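Local coordinates for protein toll (Drosophila melanogaster, PDB 4LXR), which binds the cleaved, activated form of the cytokine Spätzle through its extracellular leucine-rich repeats and so activates Toll signalling in dorsal-ventral patterning and antifungal immunity, at residues 400-403 and 404-408; 416-420 and 421-425. All blocks are in the same frame, centred on the assembly; numbering follows the deposited sequence.

Contact 1. Residues 400-403 and 404-408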
ATOM      1  N   ARG A 400       2.092 -17.510 -18.440  1.00 30.72           N
ATOM      2  CA  ARG A 400       3.374 -18.114 -18.755  1.00 28.20           C
ATOM      3  C   ARG A 400       3.893 -17.597 -20.104  1.00 36.12           C
ATOM      4  O   ARG A 400       5.096 -17.400 -20.280  1.00 37.91           O
ATOM      5  CB  ARG A 400       3.268 -19.646 -18.714  1.00 34.13           C
ATOM      6  CG  ARG A 400       4.140 -20.383 -19.714  1.00 49.43           C
ATOM      7  CD  ARG A 400       5.039 -21.411 -19.038  1.00 68.64           C
ATOM      8  NE  ARG A 400       5.989 -22.010 -19.976  1.00 74.36           N
ATOM      9  CZ  ARG A 400       7.126 -21.430 -20.357  1.00 76.46           C
ATOM     10  NH1 ARG A 400       7.455 -20.231 -19.880  1.00 77.89           N
ATOM     11  NH2 ARG A 400       7.932 -22.040 -21.218  1.00 68.35           N
ATOM     12  N   THR A 401       2.997 -17.362 -21.056  1.00 26.93           N
ATOM     13  CA  THR A 401       3.430 -16.814 -22.332  1.00 34.31           C
ATOM     14  C   THR A 401       2.725 -15.523 -22.704  1.00 26.87           C
ATOM     15  O   THR A 401       1.552 -15.317 -22.390  1.00 37.19           O
ATOM     16  CB  THR A 401       3.243 -17.800 -23.502  1.00 34.90           C
ATOM     17  OG1 THR A 401       1.850 -17.872 -23.839  1.00 36.66           O
ATOM     18  CG2 THR A 401       3.775 -19.169 -23.141  1.00 29.15           C
ATOM     19  N   ILE A 402       3.466 -14.666 -23.390  1.00 27.15           N
ATOM     20  CA  ILE A 402       2.950 -13.420 -23.917  1.00 28.12           C
ATOM     21  C   ILE A 402       3.303 -13.381 -25.395  1.00 36.61           C
ATOM     22  O   ILE A 402       4.477 -13.340 -25.750  1.00 34.91           O
ATOM     23  CB  ILE A 402       3.578 -12.209 -23.214  1.00 28.64           C
ATOM     24  CG1 ILE A 402       3.385 -12.320 -21.700  1.00 34.27           C
ATOM     25  CG2 ILE A 402       2.968 -10.891 -23.749  1.00 26.22           C
ATOM     26  CD1 ILE A 402       3.669 -11.028 -20.957  1.00 37.03           C
ATOM     27  N   ASP A 403       2.290 -13.429 -26.259  1.00 38.56           N
ATOM     28  CA  ASP A 403       2.532 -13.433 -27.692  1.00 37.00           C
ATOM     29  C   ASP A 403       3.346 -12.201 -28.089  1.00 36.86           C
ATOM     30  O   ASP A 403       3.188 -11.119 -27.501  1.00 31.95           O
ATOM     31  CB  ASP A 403       1.222 -13.453 -28.461  1.00 39.05           C
ATOM     32  CG  ASP A 403       1.439 -13.578 -29.951  1.00 45.00           C
ATOM     33  OD1 ASP A 403       1.646 -12.536 -30.615  1.00 45.65           O
ATOM     34  OD2 ASP A 403       1.426 -14.719 -30.456  1.00 46.29           O
ATOM     35  N   SER A 404       4.209 -12.360 -29.084  1.00 30.73           N
ATOM     36  CA  SER A 404       5.124 -11.283 -29.452  1.00 44.60           C
ATOM     37  C   SER A 404       4.361 -10.074 -29.983  1.00 39.92           C
ATOM     38  O   SER A 404       4.857  -8.959 -29.925  1.00 42.97           O
ATOM     39  CB  SER A 404       6.185 -11.767 -30.455  1.00 38.47           C
ATOM     40  OG  SER A 404       5.581 -12.191 -31.664  1.00 47.45           O
ATOM     41  N   ARG A 405       3.141 -10.292 -30.468  1.00 42.14           N
ATOM     42  CA  ARG A 405       2.320  -9.193 -30.968  1.00 38.98           C
ATOM     43  C   ARG A 405       1.189  -8.781 -30.027  1.00 39.84           C
ATOM     44  O   ARG A 405       0.312  -7.997 -30.414  1.00 45.50           O
ATOM     45  CB  ARG A 405       1.779  -9.512 -32.370  1.00 46.29           C
ATOM     46  CG  ARG A 405       2.887  -9.753 -33.393  1.00 52.66           C
ATOM     47  CD  ARG A 405       2.381  -9.810 -34.826  1.00 64.09           C
ATOM     48  NE  ARG A 405       1.822  -8.540 -35.289  1.00 76.91           N
ATOM     49  CZ  ARG A 405       2.540  -7.465 -35.613  1.00 77.22           C
ATOM     50  NH1 ARG A 405       3.862  -7.483 -35.509  1.00 77.61           N
ATOM     51  NH2 ARG A 405       1.931  -6.360 -36.031  1.00 74.89           N
ATOM     52  N   ALA A 406       1.222  -9.278 -28.788  1.00 30.07           N
ATOM     53  CA  ALA A 406       0.165  -8.981 -27.812  1.00 31.51           C
ATOM     54  C   ALA A 406      -0.082  -7.489 -27.589  1.00 34.44           C
ATOM     55  O   ALA A 406      -1.231  -7.058 -27.438  1.00 29.60           O
ATOM     56  CB  ALA A 406       0.457  -9.655 -26.486  1.00 29.52           C
ATOM     57  N   PHE A 407       0.996  -6.709 -27.577  1.00 31.65           N
ATOM     58  CA  PHE A 407       0.903  -5.303 -27.205  1.00 33.74           C
ATOM     59  C   PHE A 407       1.302  -4.326 -28.311  1.00 30.33           C
ATOM     60  O   PHE A 407       1.649  -3.178 -28.044  1.00 32.68           O
ATOM     61  CB  PHE A 407       1.685  -5.047 -25.917  1.00 30.30           C
ATOM     62  CG  PHE A 407       1.124  -5.771 -24.732  1.00 35.28           C
ATOM     63  CD1 PHE A 407      -0.007  -5.279 -24.070  1.00 30.81           C
ATOM     64  CD2 PHE A 407       1.699  -6.959 -24.291  1.00 25.80           C
ATOM     65  CE1 PHE A 407      -0.545  -5.971 -22.975  1.00 32.99           C
ATOM     66  CE2 PHE A 407       1.179  -7.644 -23.196  1.00 29.08           C
ATOM     67  CZ  PHE A 407       0.055  -7.160 -22.543  1.00 26.55           C
ATOM     68  N   VAL A 408       1.216  -4.772 -29.552  1.00 30.02           N
ATOM     69  CA  VAL A 408       1.540  -3.896 -30.661  1.00 34.00           C
ATOM     70  C   VAL A 408       0.501  -2.780 -30.818  1.00 41.68           C
ATOM     71  O   VAL A 408       0.853  -1.671 -31.191  1.00 43.66           O
ATOM     72  CB  VAL A 408       1.748  -4.678 -31.994  1.00 48.65           C
ATOM     73  CG1 VAL A 408       0.549  -5.554 -32.312  1.00 47.56           C
ATOM     74  CG2 VAL A 408       2.006  -3.720 -33.139  1.00 52.67           C
TER
HETATM   75  O   HOH W   1       4.316 -15.441 -30.331  1.00 49.20           O
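D403 and A406 close a type I beta turn at the end of the short strand 401-402, the A406 amide donating to D403 O (N to O 3.0 Å); a second type I turn, R405 to V408, overlaps it, its closing bond weak. The side chain of D403 lays an Asx turn over the first. With CG anti to the backbone N (chi1 -175°), the carboxylate reaches forward along the chain, and R405 N donates to D403 OD1 (2.7 Å). The amide meets OD1 on its anti side, tilted 29° from the carboxylate plane. A water weakly bridges D403 OD2 and the S404 amide. Replacing D403 by alanine removes the carboxylate, which is likely to leave the R405 N-H without this acceptor and the turn held by its backbone bond alone. The segment belongs to LRR 11 of the Toll ectodomain, where the chain heads back toward strand 415-417. On the core side of the turn, A406 and F407 are buried and I402 packs against them. I402 CG2 reaches the edge of the F407 ring, 3.7 Å from CE2, and lies 3.9 Å from A406 CB. I378 of the preceding repeat touches both A406 and F407.

Contact 2. Residues 416-420 and 421-425; sequences LHLDH and NDIDL. With NAG (2-acetamido-2-deoxy-beta-D-glucopyranose), chain E.
The asparagine of the leucine-rich repeat consensus LxxLxLxxNxL is N421 in LRR 12, its side chain turned inward beneath the loop after strand 415-417. Its ND2 donates to L418 O at 3.0 Å in an almost straight bond (178°). The acceptor lies in the amide plane of N421, the donor well above the plane of the L418 carbonyl. The same amide group also bonds to the preceding repeat, ND2 to M394 O and OD1 to L399 N, so its buried polar ends are satisfied and its rotation is fixed. A row of such asparagines runs from coil to coil, as is characteristic of leucine-rich repeat solenoids; N456 of the following repeat also donates to L418 O. The apolar consensus positions L418 and I423 meet inside the coil. I423 CG1 is anti to the carbonyl carbon (chi1 -57°) and carries CD1 to within 3.8 Å of L418 CB, the side chains crossing at about a right angle. H420, in the loop just after the strand, lies beside a glycan GlcNAc, whose O7 approaches the ring edge near its plane, 3.2 Å from H420 CE1. H420 ND1 is hydrogen-bonded to ND2 of N455, a glycosylated asparagine of the next repeat.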
ATOM      1  N   LEU A 416       0.590  -1.235 -16.588  1.00 25.13           N
ATOM      2  CA  LEU A 416       0.515  -2.655 -16.876  1.00 23.04           C
ATOM      3  C   LEU A 416       0.954  -3.468 -15.653  1.00 27.36           C
ATOM      4  O   LEU A 416       2.118  -3.442 -15.266  1.00 27.38           O
ATOM      5  CB  LEU A 416       1.374  -2.984 -18.100  1.00 22.41           C
ATOM      6  CG  LEU A 416       1.434  -4.459 -18.505  1.00 27.87           C
ATOM      7  CD1 LEU A 416       0.018  -5.060 -18.653  1.00 21.95           C
ATOM      8  CD2 LEU A 416       2.226  -4.616 -19.789  1.00 25.17           C
ATOM      9  N   HIS A 417       0.009  -4.168 -15.038  1.00 23.28           N
ATOM     10  CA  HIS A 417       0.291  -4.995 -13.863  1.00 22.83           C
ATOM     11  C   HIS A 417       0.209  -6.478 -14.181  1.00 30.54           C
ATOM     12  O   HIS A 417      -0.879  -7.020 -14.422  1.00 25.05           O
ATOM     13  CB  HIS A 417      -0.683  -4.669 -12.735  1.00 28.78           C
ATOM     14  CG  HIS A 417      -0.672  -3.226 -12.339  1.00 31.01           C
ATOM     15  ND1 HIS A 417       0.109  -2.743 -11.311  1.00 35.07           N
ATOM     16  CD2 HIS A 417      -1.334  -2.159 -12.845  1.00 30.50           C
ATOM     17  CE1 HIS A 417      -0.082  -1.441 -11.193  1.00 35.08           C
ATOM     18  NE2 HIS A 417      -0.949  -1.062 -12.114  1.00 34.94           N
ATOM     19  N   LEU A 418       1.367  -7.127 -14.160  1.00 25.11           N
ATOM     20  CA  LEU A 418       1.469  -8.546 -14.426  1.00 22.00           C
ATOM     21  C   LEU A 418       2.099  -9.258 -13.244  1.00 27.15           C
ATOM     22  O   LEU A 418       2.662 -10.341 -13.400  1.00 27.89           O
ATOM     23  CB  LEU A 418       2.282  -8.808 -15.704  1.00 21.86           C
ATOM     24  CG  LEU A 418       1.644  -8.277 -16.992  1.00 29.79           C
ATOM     25  CD1 LEU A 418       2.542  -8.530 -18.185  1.00 29.69           C
ATOM     26  CD2 LEU A 418       0.241  -8.877 -17.224  1.00 26.27           C
ATOM     27  N   ASP A 419       1.987  -8.663 -12.059  1.00 20.84           N
ATOM     28  CA  ASP A 419       2.629  -9.230 -10.870  1.00 30.61           C
ATOM     29  C   ASP A 419       2.031 -10.582 -10.428  1.00 29.18           C
ATOM     30  O   ASP A 419       0.837 -10.795 -10.558  1.00 31.20           O
ATOM     31  CB  ASP A 419       2.584  -8.227  -9.710  1.00 24.85           C
ATOM     32  CG  ASP A 419       1.218  -7.551  -9.574  1.00 28.27           C
ATOM     33  OD1 ASP A 419       0.649  -7.144 -10.600  1.00 28.59           O
ATOM     34  OD2 ASP A 419       0.702  -7.427  -8.443  1.00 37.29           O
ATOM     35  N   HIS A 420       2.876 -11.468  -9.890  1.00 30.31           N
ATOM     36  CA  HIS A 420       2.455 -12.763  -9.339  1.00 30.48           C
ATOM     37  C   HIS A 420       1.942 -13.699 -10.439  1.00 29.82           C
ATOM     38  O   HIS A 420       0.816 -14.179 -10.406  1.00 32.24           O
ATOM     39  CB  HIS A 420       1.400 -12.594  -8.224  1.00 25.72           C
ATOM     40  CG  HIS A 420       1.734 -11.525  -7.227  1.00 30.86           C
ATOM     41  ND1 HIS A 420       2.832 -11.597  -6.395  1.00 30.12           N
ATOM     42  CD2 HIS A 420       1.115 -10.358  -6.931  1.00 29.87           C
ATOM     43  CE1 HIS A 420       2.877 -10.521  -5.631  1.00 27.11           C
ATOM     44  NE2 HIS A 420       1.841  -9.757  -5.931  1.00 34.00           N
ATOM     45  N   ASN A 421       2.783 -13.928 -11.429  1.00 26.62           N
ATOM     46  CA  ASN A 421       2.463 -14.838 -12.509  1.00 28.71           C
ATOM     47  C   ASN A 421       3.649 -15.775 -12.720  1.00 32.51           C
ATOM     48  O   ASN A 421       4.515 -15.870 -11.847  1.00 29.09           O
ATOM     49  CB  ASN A 421       2.098 -14.046 -13.772  1.00 24.01           C
ATOM     50  CG  ASN A 421       0.643 -13.611 -13.773  1.00 31.47           C
ATOM     51  OD1 ASN A 421      -0.246 -14.451 -13.900  1.00 29.10           O
ATOM     52  ND2 ASN A 421       0.387 -12.305 -13.617  1.00 25.36           N
ATOM     53  N   ASP A 422       3.694 -16.472 -13.853  1.00 33.72           N
ATOM     54  CA  ASP A 422       4.799 -17.394 -14.133  1.00 41.41           C
ATOM     55  C   ASP A 422       5.555 -16.947 -15.368  1.00 25.71           C
ATOM     56  O   ASP A 422       5.953 -17.766 -16.195  1.00 29.63           O
ATOM     57  CB  ASP A 422       4.284 -18.816 -14.349  1.00 53.98           C
ATOM     58  CG  ASP A 422       3.928 -19.510 -13.056  1.00 70.07           C
ATOM     59  OD1 ASP A 422       4.802 -19.600 -12.170  1.00 79.91           O
ATOM     60  OD2 ASP A 422       2.772 -19.963 -12.925  1.00 70.90           O
ATOM     61  N   ILE A 423       5.736 -15.640 -15.503  1.00 25.22           N
ATOM     62  CA  ILE A 423       6.334 -15.074 -16.701  1.00 28.00           C
ATOM     63  C   ILE A 423       7.853 -15.124 -16.684  1.00 33.18           C
ATOM     64  O   ILE A 423       8.492 -14.537 -15.808  1.00 32.24           O
ATOM     65  CB  ILE A 423       5.888 -13.620 -16.892  1.00 34.48           C
ATOM     66  CG1 ILE A 423       4.359 -13.552 -16.948  1.00 30.70           C
ATOM     67  CG2 ILE A 423       6.515 -13.040 -18.138  1.00 31.71           C
ATOM     68  CD1 ILE A 423       3.800 -12.173 -16.688  1.00 26.35           C
ATOM     69  N   ASP A 424       8.438 -15.821 -17.654  1.00 33.98           N
ATOM     70  CA  ASP A 424       9.899 -15.839 -17.764  1.00 36.10           C
ATOM     71  C   ASP A 424      10.423 -15.188 -19.056  1.00 46.99           C
ATOM     72  O   ASP A 424      11.636 -15.055 -19.253  1.00 63.16           O
ATOM     73  CB  ASP A 424      10.451 -17.268 -17.580  1.00 33.97           C
ATOM     74  CG  ASP A 424      10.055 -18.212 -18.706  1.00 41.11           C
ATOM     75  OD1 ASP A 424       9.260 -17.821 -19.590  1.00 44.52           O
ATOM     76  OD2 ASP A 424      10.537 -19.367 -18.695  1.00 51.03           O
ATOM     77  N   LEU A 425       9.500 -14.803 -19.934  1.00 43.53           N
ATOM     78  CA  LEU A 425       9.823 -14.257 -21.259  1.00 50.34           C
ATOM     79  C   LEU A 425      10.759 -15.147 -22.080  1.00 67.49           C
ATOM     80  O   LEU A 425      11.346 -14.702 -23.067  1.00 70.08           O
ATOM     81  CB  LEU A 425      10.355 -12.824 -21.168  1.00 45.51           C
ATOM     82  CG  LEU A 425       9.403 -11.775 -20.590  1.00 48.02           C
ATOM     83  CD1 LEU A 425      10.040 -10.395 -20.679  1.00 53.46           C
ATOM     84  CD2 LEU A 425       8.042 -11.793 -21.301  1.00 37.98           C
TER
HETATM   85  C1  NAG E   1       4.471 -14.982  -5.724  1.00 39.48           C
HETATM   86  C2  NAG E   1       4.044 -14.724  -4.266  1.00 43.61           C
HETATM   87  C3  NAG E   1       3.435 -15.985  -3.654  1.00 46.04           C
HETATM   88  C4  NAG E   1       2.329 -16.545  -4.543  1.00 53.97           C
HETATM   89  C5  NAG E   1       2.883 -16.765  -5.946  1.00 55.72           C
HETATM   90  C6  NAG E   1       1.861 -17.303  -6.922  1.00 57.04           C
HETATM   91  C7  NAG E   1       5.350 -12.984  -3.114  1.00 54.00           C
HETATM   92  C8  NAG E   1       6.561 -12.701  -2.277  1.00 51.57           C
HETATM   93  N2  NAG E   1       5.165 -14.264  -3.462  1.00 53.50           N
HETATM   94  O3  NAG E   1       2.942 -15.663  -2.360  1.00 39.84           O
HETATM   95  O4  NAG E   1       1.881 -17.798  -4.040  1.00 59.39           O
HETATM   96  O5  NAG E   1       3.353 -15.516  -6.470  1.00 50.88           O
HETATM   97  O6  NAG E   1       0.783 -16.393  -7.097  1.00 62.52           O
HETATM   98  O7  NAG E   1       4.577 -12.096  -3.460  1.00 54.90           O

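In the fold
Contact 1 precedes contact 2 along the chain, and their centres lie 12 Å apart. The first belongs to LRR 11 and the second to LRR 12. Strand 415-417 of contact 2 runs between parallel strands 391-393 and 450-452 in the long row that lines the concave face of the solenoid, whereas strand 401-402 of contact 1 pairs with 377-378 on a different side of the coils. The two regions also touch directly: R400 NH1 forms a 3.0 Å salt bridge with D424 OD1, and I402 CD1 packs 3.9 Å from L418 CD1 in the interior. Polar and apolar links thus join successive coils of the curved solenoid that makes up this part of the receptor ectodomain.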